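Local coordinates for acyl-CoA dehydrogenase (Bacillus anthracis, PDB 3OWA), which probably catalyses the FAD-dependent alpha,beta-dehydrogenation of acyl-CoA thioesters and binds flavin-adenine dinucleotide, at residues Lys526-Phe540 with Thr571-Ile585. Sequence-based numbering, arbitrary orientation.
Sequences KQKVLYTEVFCQEAF and TRHTPLNVIPKKREI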
loop_
_atom_site.group_PDB
_atom_site.type_symbol
_atom_site.label_atom_id
_atom_site.label_comp_id
_atom_site.label_asym_id
_atom_site.label_seq_id
_atom_site.Cartn_x
_atom_site.Cartn_y
_atom_site.Cartn_z
ATOM N N LYS A 526 -27.168 3.029 -14.559
ATOM C CA LYS A 526 -26.063 2.714 -15.438
ATOM C C LYS A 526 -24.709 2.622 -14.700
ATOM O O LYS A 526 -23.927 1.686 -14.921
ATOM C CB LYS A 526 -25.996 3.770 -16.551
ATOM C CG LYS A 526 -24.877 3.521 -17.581
ATOM C CD LYS A 526 -25.097 4.313 -18.861
ATOM C CE LYS A 526 -24.798 3.455 -20.103
ATOM N NZ LYS A 526 -25.184 4.157 -21.379
ATOM N N GLN A 527 -24.450 3.599 -13.839
ATOM C CA GLN A 527 -23.210 3.634 -13.039
ATOM C C GLN A 527 -23.105 2.402 -12.127
ATOM O O GLN A 527 -22.068 1.764 -12.065
ATOM C CB GLN A 527 -23.134 4.948 -12.262
ATOM C CG GLN A 527 -21.790 5.272 -11.600
ATOM C CD GLN A 527 -20.720 5.765 -12.579
ATOM O OE1 GLN A 527 -20.868 5.652 -13.813
ATOM N NE2 GLN A 527 -19.622 6.308 -12.027
ATOM N N LYS A 528 -24.176 2.033 -11.438
ATOM C CA LYS A 528 -24.122 0.813 -10.636
ATOM C C LYS A 528 -23.828 -0.436 -11.461
ATOM O O LYS A 528 -23.090 -1.307 -11.014
ATOM C CB LYS A 528 -25.412 0.597 -9.862
ATOM C CG LYS A 528 -25.680 1.639 -8.816
ATOM C CD LYS A 528 -27.011 1.386 -8.156
ATOM C CE LYS A 528 -27.384 2.612 -7.387
ATOM N NZ LYS A 528 -28.816 2.714 -7.205
ATOM N N VAL A 529 -24.442 -0.537 -12.647
ATOM C CA VAL A 529 -24.244 -1.710 -13.495
ATOM C C VAL A 529 -22.770 -1.820 -13.867
ATOM O O VAL A 529 -22.190 -2.904 -13.796
ATOM C CB VAL A 529 -25.126 -1.677 -14.768
ATOM C CG1 VAL A 529 -24.623 -2.670 -15.842
ATOM C CG2 VAL A 529 -26.575 -1.960 -14.423
ATOM N N LEU A 530 -22.191 -0.689 -14.260
ATOM C CA LEU A 530 -20.787 -0.582 -14.619
ATOM C C LEU A 530 -19.837 -0.977 -13.478
ATOM O O LEU A 530 -18.951 -1.791 -13.692
ATOM C CB LEU A 530 -20.485 0.835 -15.130
ATOM C CG LEU A 530 -21.033 1.157 -16.547
ATOM C CD1 LEU A 530 -20.784 2.612 -16.869
ATOM C CD2 LEU A 530 -20.460 0.245 -17.635
ATOM N N TYR A 531 -20.058 -0.428 -12.283
ATOM C CA TYR A 531 -19.242 -0.777 -11.109
ATOM C C TYR A 531 -19.308 -2.276 -10.922
ATOM O O TYR A 531 -18.300 -2.917 -10.693
ATOM C CB TYR A 531 -19.779 -0.143 -9.813
ATOM C CG TYR A 531 -19.651 1.356 -9.647
ATOM C CD1 TYR A 531 -18.547 2.046 -10.154
ATOM C CD2 TYR A 531 -20.618 2.074 -8.946
ATOM C CE1 TYR A 531 -18.413 3.408 -9.965
ATOM C CE2 TYR A 531 -20.494 3.462 -8.749
ATOM C CZ TYR A 531 -19.397 4.118 -9.294
ATOM O OH TYR A 531 -19.244 5.475 -9.144
ATOM N N THR A 532 -20.528 -2.813 -11.024
ATOM C CA THR A 532 -20.801 -4.231 -10.790
ATOM C C THR A 532 -20.108 -5.163 -11.778
ATOM O O THR A 532 -19.486 -6.149 -11.351
ATOM C CB THR A 532 -22.327 -4.490 -10.743
ATOM O OG1 THR A 532 -22.870 -3.696 -9.689
ATOM C CG2 THR A 532 -22.636 -5.953 -10.445
ATOM N N GLU A 533 -20.197 -4.851 -13.079
ATOM C CA GLU A 533 -19.530 -5.650 -14.120
ATOM C C GLU A 533 -18.021 -5.708 -13.928
ATOM O O GLU A 533 -17.395 -6.776 -13.987
ATOM C CB GLU A 533 -19.839 -5.063 -15.499
ATOM C CG GLU A 533 -21.259 -5.379 -15.951
ATOM C CD GLU A 533 -21.702 -4.576 -17.158
ATOM O OE1 GLU A 533 -21.099 -3.512 -17.454
ATOM O OE2 GLU A 533 -22.665 -5.021 -17.821
ATOM N N VAL A 534 -17.456 -4.534 -13.675
ATOM C CA VAL A 534 -16.028 -4.352 -13.576
ATOM C C VAL A 534 -15.511 -5.002 -12.276
ATOM O O VAL A 534 -14.531 -5.745 -12.309
ATOM C CB VAL A 534 -15.717 -2.820 -13.645
ATOM C CG1 VAL A 534 -14.466 -2.472 -12.915
ATOM C CG2 VAL A 534 -15.688 -2.352 -15.131
ATOM N N PHE A 535 -16.184 -4.752 -11.155
ATOM C CA PHE A 535 -15.720 -5.314 -9.880
ATOM C C PHE A 535 -15.832 -6.852 -9.904
ATOM O O PHE A 535 -14.911 -7.561 -9.479
ATOM C CB PHE A 535 -16.487 -4.748 -8.664
ATOM C CG PHE A 535 -16.124 -5.423 -7.368
ATOM C CD1 PHE A 535 -14.980 -5.056 -6.690
ATOM C CD2 PHE A 535 -16.885 -6.482 -6.868
ATOM C CE1 PHE A 535 -14.603 -5.699 -5.510
ATOM C CE2 PHE A 535 -16.538 -7.142 -5.702
ATOM C CZ PHE A 535 -15.395 -6.731 -4.997
ATOM N N CYS A 536 -16.970 -7.342 -10.381
ATOM C CA CYS A 536 -17.208 -8.788 -10.430
ATOM C C CYS A 536 -16.179 -9.544 -11.251
ATOM O O CYS A 536 -15.646 -10.562 -10.803
ATOM C CB CYS A 536 -18.615 -9.098 -10.910
ATOM S SG CYS A 536 -19.778 -8.929 -9.560
ATOM N N GLN A 537 -15.875 -9.020 -12.432
ATOM C CA GLN A 537 -14.889 -9.638 -13.282
ATOM C C GLN A 537 -13.553 -9.792 -12.554
ATOM O O GLN A 537 -12.961 -10.888 -12.534
ATOM C CB GLN A 537 -14.708 -8.845 -14.574
ATOM C CG GLN A 537 -13.648 -9.436 -15.449
ATOM C CD GLN A 537 -13.949 -9.291 -16.932
ATOM O OE1 GLN A 537 -14.968 -9.780 -17.427
ATOM N NE2 GLN A 537 -13.058 -8.615 -17.645
ATOM N N GLU A 538 -13.073 -8.694 -11.965
ATOM C CA GLU A 538 -11.778 -8.743 -11.275
ATOM C C GLU A 538 -11.766 -9.534 -9.969
ATOM O O GLU A 538 -10.810 -10.256 -9.705
ATOM C CB GLU A 538 -11.199 -7.336 -11.079
ATOM C CG GLU A 538 -10.555 -6.781 -12.387
ATOM C CD GLU A 538 -10.607 -5.243 -12.510
ATOM O OE1 GLU A 538 -10.176 -4.686 -13.554
ATOM O OE2 GLU A 538 -11.106 -4.584 -11.572
ATOM N N ALA A 539 -12.819 -9.408 -9.164
ATOM C CA ALA A 539 -12.939 -10.174 -7.913
ATOM C C ALA A 539 -13.068 -11.681 -8.192
ATOM O O ALA A 539 -12.539 -12.505 -7.447
ATOM C CB ALA A 539 -14.133 -9.706 -7.114
ATOM N N PHE A 540 -13.791 -12.025 -9.255
ATOM C CA PHE A 540 -13.932 -13.435 -9.654
ATOM C C PHE A 540 -12.616 -14.039 -10.139
ATOM O O PHE A 540 -12.298 -15.179 -9.805
ATOM C CB PHE A 540 -14.992 -13.591 -10.734
ATOM C CG PHE A 540 -15.377 -15.023 -10.983
ATOM C CD1 PHE A 540 -16.232 -15.687 -10.098
ATOM C CD2 PHE A 540 -14.875 -15.709 -12.084
ATOM C CE1 PHE A 540 -16.611 -17.024 -10.328
ATOM C CE2 PHE A 540 -15.239 -17.056 -12.322
ATOM C CZ PHE A 540 -16.106 -17.705 -11.449
ATOM N N THR A 571 -15.506 -21.958 -13.739
ATOM C CA THR A 571 -14.906 -20.660 -13.922
ATOM C C THR A 571 -14.997 -20.108 -15.353
ATOM O O THR A 571 -14.775 -18.915 -15.591
ATOM C CB THR A 571 -13.481 -20.718 -13.362
ATOM O OG1 THR A 571 -13.223 -19.531 -12.627
ATOM C CG2 THR A 571 -12.458 -20.986 -14.434
ATOM N N ARG A 572 -15.360 -20.984 -16.285
ATOM C CA ARG A 572 -15.528 -20.633 -17.696
ATOM C C ARG A 572 -16.653 -19.617 -17.934
ATOM O O ARG A 572 -17.775 -19.797 -17.451
ATOM C CB ARG A 572 -15.828 -21.904 -18.505
ATOM C CG ARG A 572 -14.645 -22.863 -18.639
ATOM C CD ARG A 572 -14.693 -23.663 -19.943
ATOM N NE ARG A 572 -16.055 -24.050 -20.316
ATOM C CZ ARG A 572 -16.782 -23.452 -21.263
ATOM N NH1 ARG A 572 -16.289 -22.431 -21.958
ATOM N NH2 ARG A 572 -18.011 -23.878 -21.523
ATOM N N HIS A 573 -16.349 -18.561 -18.680
ATOM C CA HIS A 573 -17.352 -17.583 -19.102
ATOM C C HIS A 573 -16.770 -16.680 -20.161
ATOM O O HIS A 573 -15.573 -16.730 -20.416
ATOM C CB HIS A 573 -17.847 -16.733 -17.925
ATOM C CG HIS A 573 -16.826 -15.775 -17.392
ATOM N ND1 HIS A 573 -15.767 -16.174 -16.605
ATOM C CD2 HIS A 573 -16.721 -14.429 -17.510
ATOM C CE1 HIS A 573 -15.053 -15.116 -16.261
ATOM N NE2 HIS A 573 -15.615 -14.042 -16.790
ATOM N N THR A 574 -17.600 -15.841 -20.769
ATOM C CA THR A 574 -17.093 -14.891 -21.747
ATOM C C THR A 574 -16.690 -13.617 -21.036
ATOM O O THR A 574 -17.542 -12.854 -20.624
ATOM C CB THR A 574 -18.122 -14.538 -22.831
ATOM O OG1 THR A 574 -18.444 -15.715 -23.578
ATOM C CG2 THR A 574 -17.545 -13.478 -23.792
ATOM N N PRO A 575 -15.380 -13.371 -20.925
ATOM C CA PRO A 575 -14.907 -12.201 -20.212
ATOM C C PRO A 575 -15.345 -10.909 -20.910
ATOM O O PRO A 575 -15.584 -10.910 -22.111
ATOM C CB PRO A 575 -13.385 -12.372 -20.242
ATOM C CG PRO A 575 -13.133 -13.136 -21.490
ATOM C CD PRO A 575 -14.282 -14.105 -21.570
ATOM N N LEU A 576 -15.496 -9.839 -20.132
ATOM C CA LEU A 576 -15.836 -8.514 -20.640
ATOM C C LEU A 576 -14.594 -7.714 -20.923
ATOM O O LEU A 576 -13.526 -8.005 -20.381
ATOM C CB LEU A 576 -16.637 -7.745 -19.603
ATOM C CG LEU A 576 -17.897 -8.394 -19.036
ATOM C CD1 LEU A 576 -18.358 -7.575 -17.828
ATOM C CD2 LEU A 576 -18.992 -8.502 -20.117
ATOM N N ASN A 577 -14.747 -6.704 -21.771
ATOM C CA ASN A 577 -13.731 -5.677 -21.986
ATOM C C ASN A 577 -13.978 -4.512 -21.016
ATOM O O ASN A 577 -14.892 -3.711 -21.209
ATOM C CB ASN A 577 -13.772 -5.198 -23.454
ATOM C CG ASN A 577 -12.769 -4.104 -23.749
ATOM O OD1 ASN A 577 -11.847 -3.841 -22.960
ATOM N ND2 ASN A 577 -12.945 -3.445 -24.897
ATOM N N VAL A 578 -13.157 -4.428 -19.967
ATOM C CA VAL A 578 -13.458 -3.484 -18.885
ATOM C C VAL A 578 -12.868 -2.093 -19.154
ATOM O O VAL A 578 -13.239 -1.106 -18.488
ATOM C CB VAL A 578 -12.999 -4.009 -17.494
ATOM C CG1 VAL A 578 -13.781 -5.266 -17.111
ATOM C CG2 VAL A 578 -11.499 -4.241 -17.463
ATOM N N ILE A 579 -11.976 -2.018 -20.142
ATOM C CA ILE A 579 -11.233 -0.797 -20.376
ATOM C C ILE A 579 -12.180 0.357 -20.743
ATOM O O ILE A 579 -12.148 1.399 -20.063
ATOM C CB ILE A 579 -9.984 -0.998 -21.296
ATOM C CG1 ILE A 579 -8.900 -1.786 -20.538
ATOM C CG2 ILE A 579 -9.419 0.330 -21.740
ATOM C CD1 ILE A 579 -7.724 -2.264 -21.408
ATOM N N PRO A 580 -13.078 0.163 -21.746
ATOM C CA PRO A 580 -14.050 1.231 -22.026
ATOM C C PRO A 580 -15.074 1.457 -20.893
ATOM O O PRO A 580 -15.595 2.571 -20.733
ATOM C CB PRO A 580 -14.776 0.752 -23.313
ATOM C CG PRO A 580 -13.882 -0.270 -23.912
ATOM C CD PRO A 580 -13.138 -0.915 -22.756
ATOM N N LYS A 581 -15.396 0.404 -20.144
ATOM C CA LYS A 581 -16.284 0.541 -19.011
ATOM C C LYS A 581 -15.683 1.422 -17.910
ATOM O O LYS A 581 -16.392 2.218 -17.284
ATOM C CB LYS A 581 -16.678 -0.838 -18.473
ATOM C CG LYS A 581 -17.467 -1.667 -19.499
ATOM C CD LYS A 581 -17.978 -2.976 -18.944
ATOM C CE LYS A 581 -18.939 -3.678 -19.931
ATOM N NZ LYS A 581 -20.148 -2.830 -20.240
ATOM N N LYS A 582 -14.375 1.285 -17.682
ATOM C CA LYS A 582 -13.713 2.079 -16.639
ATOM C C LYS A 582 -13.663 3.527 -17.093
ATOM O O LYS A 582 -13.799 4.429 -16.290
ATOM C CB LYS A 582 -12.322 1.530 -16.301
ATOM C CG LYS A 582 -12.382 0.245 -15.501
ATOM C CD LYS A 582 -10.999 -0.335 -15.234
ATOM C CE LYS A 582 -11.128 -1.672 -14.507
ATOM N NZ LYS A 582 -9.840 -2.181 -13.959
ATOM N N ARG A 583 -13.510 3.751 -18.398
ATOM C CA ARG A 583 -13.516 5.119 -18.924
ATOM C C ARG A 583 -14.890 5.720 -18.766
ATOM O O ARG A 583 -15.028 6.908 -18.493
ATOM C CB ARG A 583 -13.106 5.167 -20.403
ATOM C CG ARG A 583 -11.654 4.733 -20.628
ATOM C CD ARG A 583 -11.310 4.806 -22.109
ATOM N NE ARG A 583 -9.883 4.568 -22.366
ATOM C CZ ARG A 583 -9.309 4.869 -23.535
ATOM N NH1 ARG A 583 -10.043 5.438 -24.499
ATOM N NH2 ARG A 583 -8.013 4.642 -23.733
ATOM N N GLU A 584 -15.913 4.904 -18.954
ATOM C CA GLU A 584 -17.282 5.370 -18.750
ATOM C C GLU A 584 -17.557 5.676 -17.262
ATOM O O GLU A 584 -18.122 6.722 -16.931
ATOM C CB GLU A 584 -18.266 4.337 -19.276
ATOM C CG GLU A 584 -19.655 4.895 -19.480
ATOM C CD GLU A 584 -20.587 3.963 -20.276
ATOM O OE1 GLU A 584 -20.104 2.978 -20.892
ATOM O OE2 GLU A 584 -21.810 4.218 -20.251
ATOM N N ILE A 585 -17.141 4.774 -16.371
ATOM C CA ILE A 585 -17.267 5.041 -14.923
ATOM C C ILE A 585 -16.618 6.395 -14.591
ATOM O O ILE A 585 -17.219 7.249 -13.935
ATOM C CB ILE A 585 -16.599 3.913 -14.070
ATOM C CG1 ILE A 585 -17.443 2.631 -14.123
ATOM C CG2 ILE A 585 -16.370 4.389 -12.614
ATOM C CD1 ILE A 585 -16.682 1.314 -13.804
#
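Q537 reaches from helix 526-540 to the extended chain before helix 578-585 and grips the backbone of L576 at both ends of its amide. OE1 accepts from L576 N at 2.8 Å, in the carbonyl plane on a lone pair, while NE2 gives a nearly straight bond to L576 O, also 2.8 Å. CG anti to the backbone N (chi1 178°) sends the chain out toward the loop, a bend at chi2 turns the amide to meet L576, and two bonds fix the amide's rotation. Glutamine suits the place because one flat group supplies both the acceptor and the donor.

Beyond this clamp the two helices run roughly antiparallel, 141° between their directions, and interlock knobs-into-holes. V534 sits among V578, K581, K582 and I585, its CG2 turned to V578 and K581 and its CG1 to the CE of K582. I585 answers among Q527, L530, Y531 and V534: CG1 lies against L530 CB, and CG2 meets the edge of the Y531 ring, 3.5 Å from CE1. Branching thus lets each of these two side chains touch several walls of its hole.

Ion pairs flank the valine. E538 OE1 takes K582 NZ at 2.6 Å on its syn lone pair, and N313 of helix 305-336 also accepts from that amine. K581 NZ instead meets E533 OE1 at 3.0 Å from above the carboxylate plane. Farther along, Q527 NE2 donates to I585 O at 3.2 Å, nearly straight.

Apolar knobs thus seat the helices, while the amide clamp pins the incoming loop; the double hold on the buried K582 amine is consistent with its staying protonated.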